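Local structure of endo-1,4-beta-xylanase 1 (Hypocrea jecorina, 1XYN) at residues Y9-Q14 against T30-V35; S58-L63 against E164-S169. The protein hydrolyses internal 1,4-beta-xylosidic bonds in the main chain of xylan, releasing xylo-oligosaccharides and xylose. All blocks are in the same frame, centred on the assembly; numbering follows the deposited sequence.

Contact 1 (Y9-Q14 against T30-V35); sequences YQTGGQ and TQDDFV
T30 OG1 gives its proton to G12 O over 2.7 Å. The hydroxyl stands well above the plane of that carbonyl, 56° out of it and off its lone pairs. With chi1 at 180° OG1 is swung opposite the backbone N of T30, and there it also accepts from D32 N at 2.9 Å, closing an ST turn. A valine in place of T30 would probably leave G12 O without this donor and D32 N without its acceptor. T11 OG1 donates to D33 O at 2.8 Å, in the carbonyl plane and on a lone pair. T11 N adds only a weak bond to the same oxygen.

The two segments are where strands 5-10 and 34-40 of the GH11 jelly roll meet antiparallel; 9-14 leads from this sheet to the other, and 30-35 comes back from it. Y9 and V35 form a hydrogen-bonded pair, with V35 N to Y9 O at 2.8 Å. On the face they share, Y9 CD2 meets V35 CG2 at 4.0 Å. The ring of Y9 runs on past V35, and its CE2 lies near the carboxylate of D33, the two planes 61° apart. That carboxylate also lies close to E164, the predicted proton donor. Q10 and F34 touch on the other face, CB to CB at 3.6 Å. Beyond CB they diverge: the amide of Q10 turns to N8, and the ring of F34 meets W28. A water sits where the chains part, accepting from T11 N and lying 2.7 Å from G12 O and 3.0 Å from D32 O.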
# COMPACT_ATOMS: atom_id res chain seq x y z
N TYR A 9 -1.64 10.97 8.00
CA TYR A 9 -1.21 9.63 7.65
C TYR A 9 0.29 9.65 7.40
O TYR A 9 0.81 10.55 6.74
CB TYR A 9 -1.96 9.16 6.39
CG TYR A 9 -1.55 7.80 5.87
CD1 TYR A 9 -2.14 6.64 6.37
CD2 TYR A 9 -0.58 7.68 4.88
CE1 TYR A 9 -1.78 5.39 5.89
CE2 TYR A 9 -0.21 6.43 4.38
CZ TYR A 9 -0.82 5.29 4.89
OH TYR A 9 -0.45 4.05 4.42
N GLN A 10 0.99 8.67 7.95
CA GLN A 10 2.43 8.55 7.78
C GLN A 10 2.90 7.17 8.20
O GLN A 10 2.35 6.59 9.12
CB GLN A 10 3.18 9.67 8.52
CG GLN A 10 2.61 10.06 9.87
CD GLN A 10 3.35 11.23 10.49
OE1 GLN A 10 4.54 11.13 10.82
NE2 GLN A 10 2.67 12.36 10.65
N THR A 11 3.90 6.65 7.48
CA THR A 11 4.43 5.31 7.72
C THR A 11 5.84 5.22 8.29
O THR A 11 6.24 4.17 8.80
CB THR A 11 4.35 4.46 6.43
OG1 THR A 11 4.94 5.19 5.34
CG2 THR A 11 2.91 4.14 6.09
N GLY A 12 6.61 6.31 8.23
CA GLY A 12 7.95 6.26 8.78
C GLY A 12 8.78 7.49 8.48
O GLY A 12 8.31 8.42 7.83
N GLY A 13 10.00 7.51 9.01
CA GLY A 13 10.90 8.63 8.79
C GLY A 13 10.56 9.90 9.53
O GLY A 13 9.69 9.94 10.41
N GLN A 14 11.26 10.97 9.16
CA GLN A 14 11.07 12.26 9.79
C GLN A 14 9.96 13.09 9.13
O GLN A 14 10.13 13.60 8.03
CB GLN A 14 12.41 13.02 9.81
CG GLN A 14 12.40 14.33 10.58
CD GLN A 14 13.78 14.95 10.73
OE1 GLN A 14 14.75 14.51 10.12
NE2 GLN A 14 13.87 15.99 11.55
N THR A 30 11.89 11.66 4.65
CA THR A 30 11.53 10.26 4.76
C THR A 30 11.55 9.47 3.45
O THR A 30 11.53 10.03 2.36
CB THR A 30 10.13 10.15 5.41
OG1 THR A 30 9.76 8.78 5.53
CG2 THR A 30 9.10 10.89 4.57
N GLN A 31 11.62 8.15 3.59
CA GLN A 31 11.61 7.23 2.45
C GLN A 31 10.19 6.70 2.31
O GLN A 31 9.82 6.17 1.27
CB GLN A 31 12.55 6.05 2.70
CG GLN A 31 14.03 6.34 2.52
CD GLN A 31 14.42 6.53 1.06
OE1 GLN A 31 14.71 7.65 0.62
NE2 GLN A 31 14.43 5.43 0.31
N ASP A 32 9.41 6.87 3.37
CA ASP A 32 8.04 6.37 3.41
C ASP A 32 6.94 7.40 3.14
O ASP A 32 7.03 8.55 3.57
CB ASP A 32 7.77 5.67 4.74
CG ASP A 32 8.78 4.58 5.04
OD1 ASP A 32 9.03 3.72 4.17
OD2 ASP A 32 9.31 4.58 6.16
N ASP A 33 5.88 6.92 2.49
CA ASP A 33 4.73 7.72 2.12
C ASP A 33 3.95 8.23 3.32
O ASP A 33 3.80 7.54 4.33
CB ASP A 33 3.80 6.89 1.22
CG ASP A 33 2.60 7.69 0.69
OD1 ASP A 33 2.78 8.88 0.34
OD2 ASP A 33 1.48 7.13 0.63
N PHE A 34 3.45 9.45 3.18
CA PHE A 34 2.65 10.10 4.21
C PHE A 34 1.70 11.06 3.50
O PHE A 34 2.02 11.61 2.44
CB PHE A 34 3.56 10.88 5.17
CG PHE A 34 4.29 12.03 4.53
CD1 PHE A 34 5.49 11.83 3.87
CD2 PHE A 34 3.75 13.31 4.57
CE1 PHE A 34 6.15 12.90 3.26
CE2 PHE A 34 4.41 14.38 3.96
CZ PHE A 34 5.62 14.17 3.30
N VAL A 35 0.50 11.21 4.06
CA VAL A 35 -0.49 12.12 3.51
C VAL A 35 -1.02 12.96 4.66
O VAL A 35 -1.73 12.45 5.53
CB VAL A 35 -1.70 11.35 2.90
CG1 VAL A 35 -2.63 12.33 2.18
CG2 VAL A 35 -1.22 10.26 1.95
O HOH W 1 6.05 8.92 6.43

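Contact 2 (S58-L63 against E164-S169); sequences SGTGLL and EGWGGS
T60 N donates to W166 O over 2.9 Å, nearly in line with the carbonyl bond. W166 N returns a bond to T60 O, and L62 and E164 are joined in the same way by two backbone bonds. T60-W166 and L62-E164 are thus antiparallel hydrogen-bonded pairs, with G61 opposite G165 between them.

On the face that carries T60, the indole of W166 lies flat under the threonine. T60 CB stands 3.9 Å from the centroid of the five-membered ring, 18° off the ring normal, a CH-pi contact. CG2 reaches over the six-membered ring, 3.8 Å from W166 CZ2. Chi1 of 64° places W166 CG between its backbone N and carbonyl carbon, which lays the indole alongside T60. T60 OG1 lies over the same face but bonds to N84 O. L62 and E164 run side by side, L62 CD1 4.2 Å from E164 OE1. E164 is the predicted proton donor, and its OE1 is bonded to Y77 OH, a probable substrate-binding tyrosine.

Past W166 the second chain bends through G167 and G168, a G1 beta bulge facing T30. A CB on G59 would clash with W166 O and G167 C, and one on G168 with S58 O. After the bend S169 N donates to S58 OG at 3.3 Å.

Strand 60-70 is bordered by strand 155-166 and, at its other edge, by strand 81-83, where G61 bonds to H83. Strand 168-177 continues into the five-stranded sheet, between strands 23-30 and 48-56.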
# COMPACT_ATOMS: atom_id res chain seq x y z
N SER A 58 14.13 16.90 -2.61
CA SER A 58 14.43 15.67 -3.31
C SER A 58 13.26 14.72 -3.17
O SER A 58 12.38 14.94 -2.34
CB SER A 58 15.67 15.01 -2.69
OG SER A 58 15.40 14.55 -1.37
N GLY A 59 13.25 13.65 -3.97
CA GLY A 59 12.16 12.68 -3.91
C GLY A 59 10.84 13.13 -4.52
O GLY A 59 10.80 14.13 -5.23
N THR A 60 9.77 12.40 -4.23
CA THR A 60 8.43 12.72 -4.74
C THR A 60 7.65 13.63 -3.79
O THR A 60 7.60 13.38 -2.58
CB THR A 60 7.59 11.44 -4.94
OG1 THR A 60 8.31 10.52 -5.75
CG2 THR A 60 6.25 11.77 -5.59
N GLY A 61 7.02 14.66 -4.35
CA GLY A 61 6.23 15.59 -3.55
C GLY A 61 5.02 16.07 -4.34
O GLY A 61 5.15 16.49 -5.49
N LEU A 62 3.84 16.02 -3.72
CA LEU A 62 2.60 16.44 -4.37
C LEU A 62 1.75 17.38 -3.50
O LEU A 62 1.56 17.12 -2.31
CB LEU A 62 1.73 15.21 -4.68
CG LEU A 62 2.35 13.84 -5.00
CD1 LEU A 62 1.25 12.79 -5.12
CD2 LEU A 62 3.17 13.91 -6.27
N LEU A 63 1.27 18.47 -4.10
CA LEU A 63 0.38 19.40 -3.40
C LEU A 63 -0.96 19.28 -4.13
O LEU A 63 -1.06 19.62 -5.31
CB LEU A 63 0.92 20.84 -3.46
CG LEU A 63 0.05 21.91 -2.78
CD1 LEU A 63 -0.13 21.60 -1.29
CD2 LEU A 63 0.67 23.29 -2.99
N GLU A 164 1.79 15.11 0.02
CA GLU A 164 2.15 13.70 0.09
C GLU A 164 3.54 13.53 -0.47
O GLU A 164 3.92 14.22 -1.42
CB GLU A 164 1.14 12.85 -0.70
CG GLU A 164 1.51 11.37 -0.84
CD GLU A 164 0.36 10.50 -1.38
OE1 GLU A 164 -0.67 11.06 -1.82
OE2 GLU A 164 0.50 9.26 -1.36
N GLY A 165 4.33 12.65 0.14
CA GLY A 165 5.68 12.46 -0.35
C GLY A 165 6.39 11.22 0.15
O GLY A 165 5.87 10.46 0.97
N TRP A 166 7.59 11.03 -0.39
CA TRP A 166 8.46 9.91 -0.06
C TRP A 166 9.76 10.05 -0.82
O TRP A 166 9.85 10.84 -1.77
CB TRP A 166 7.79 8.57 -0.41
CG TRP A 166 7.53 8.34 -1.89
CD1 TRP A 166 8.40 7.81 -2.81
CD2 TRP A 166 6.29 8.54 -2.59
NE1 TRP A 166 7.77 7.66 -4.02
CE2 TRP A 166 6.48 8.10 -3.92
CE3 TRP A 166 5.04 9.05 -2.22
CZ2 TRP A 166 5.46 8.15 -4.88
CZ3 TRP A 166 4.02 9.10 -3.17
CH2 TRP A 166 4.24 8.65 -4.49
N GLY A 167 10.78 9.32 -0.37
CA GLY A 167 12.08 9.35 -1.02
C GLY A 167 12.92 10.60 -0.89
O GLY A 167 13.87 10.79 -1.66
N GLY A 168 12.61 11.47 0.06
CA GLY A 168 13.40 12.67 0.22
C GLY A 168 12.92 13.63 1.29
O GLY A 168 12.19 13.26 2.20
N SER A 169 13.32 14.89 1.14
CA SER A 169 12.94 15.94 2.07
C SER A 169 12.25 17.13 1.40
O SER A 169 12.24 17.26 0.16
CB SER A 169 14.18 16.42 2.84
OG SER A 169 15.16 16.96 1.97

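How the contacts relate
Both contacts are partly buried and join neighbouring strands of one sheet, since strand 34-40 of contact 1 lies beside strand 155-166 of contact 2. Contact 1 is more exposed and irregular: its chains part early and are held by threonine hydroxyls and a water. Contact 2 has no exposed touching residue, and regular backbone pairing and an indole do more of the work. They touch directly. D33 OD1 of contact 1 is 2.9 Å from E164 OE2 of contact 2, so the loop of contact 1 reaches the active site. F34 CD1 packs on G165 O at 3.2 Å. T30 O and G168 N, probably hydrogen-bonded, link the contacts within the five-stranded sheet.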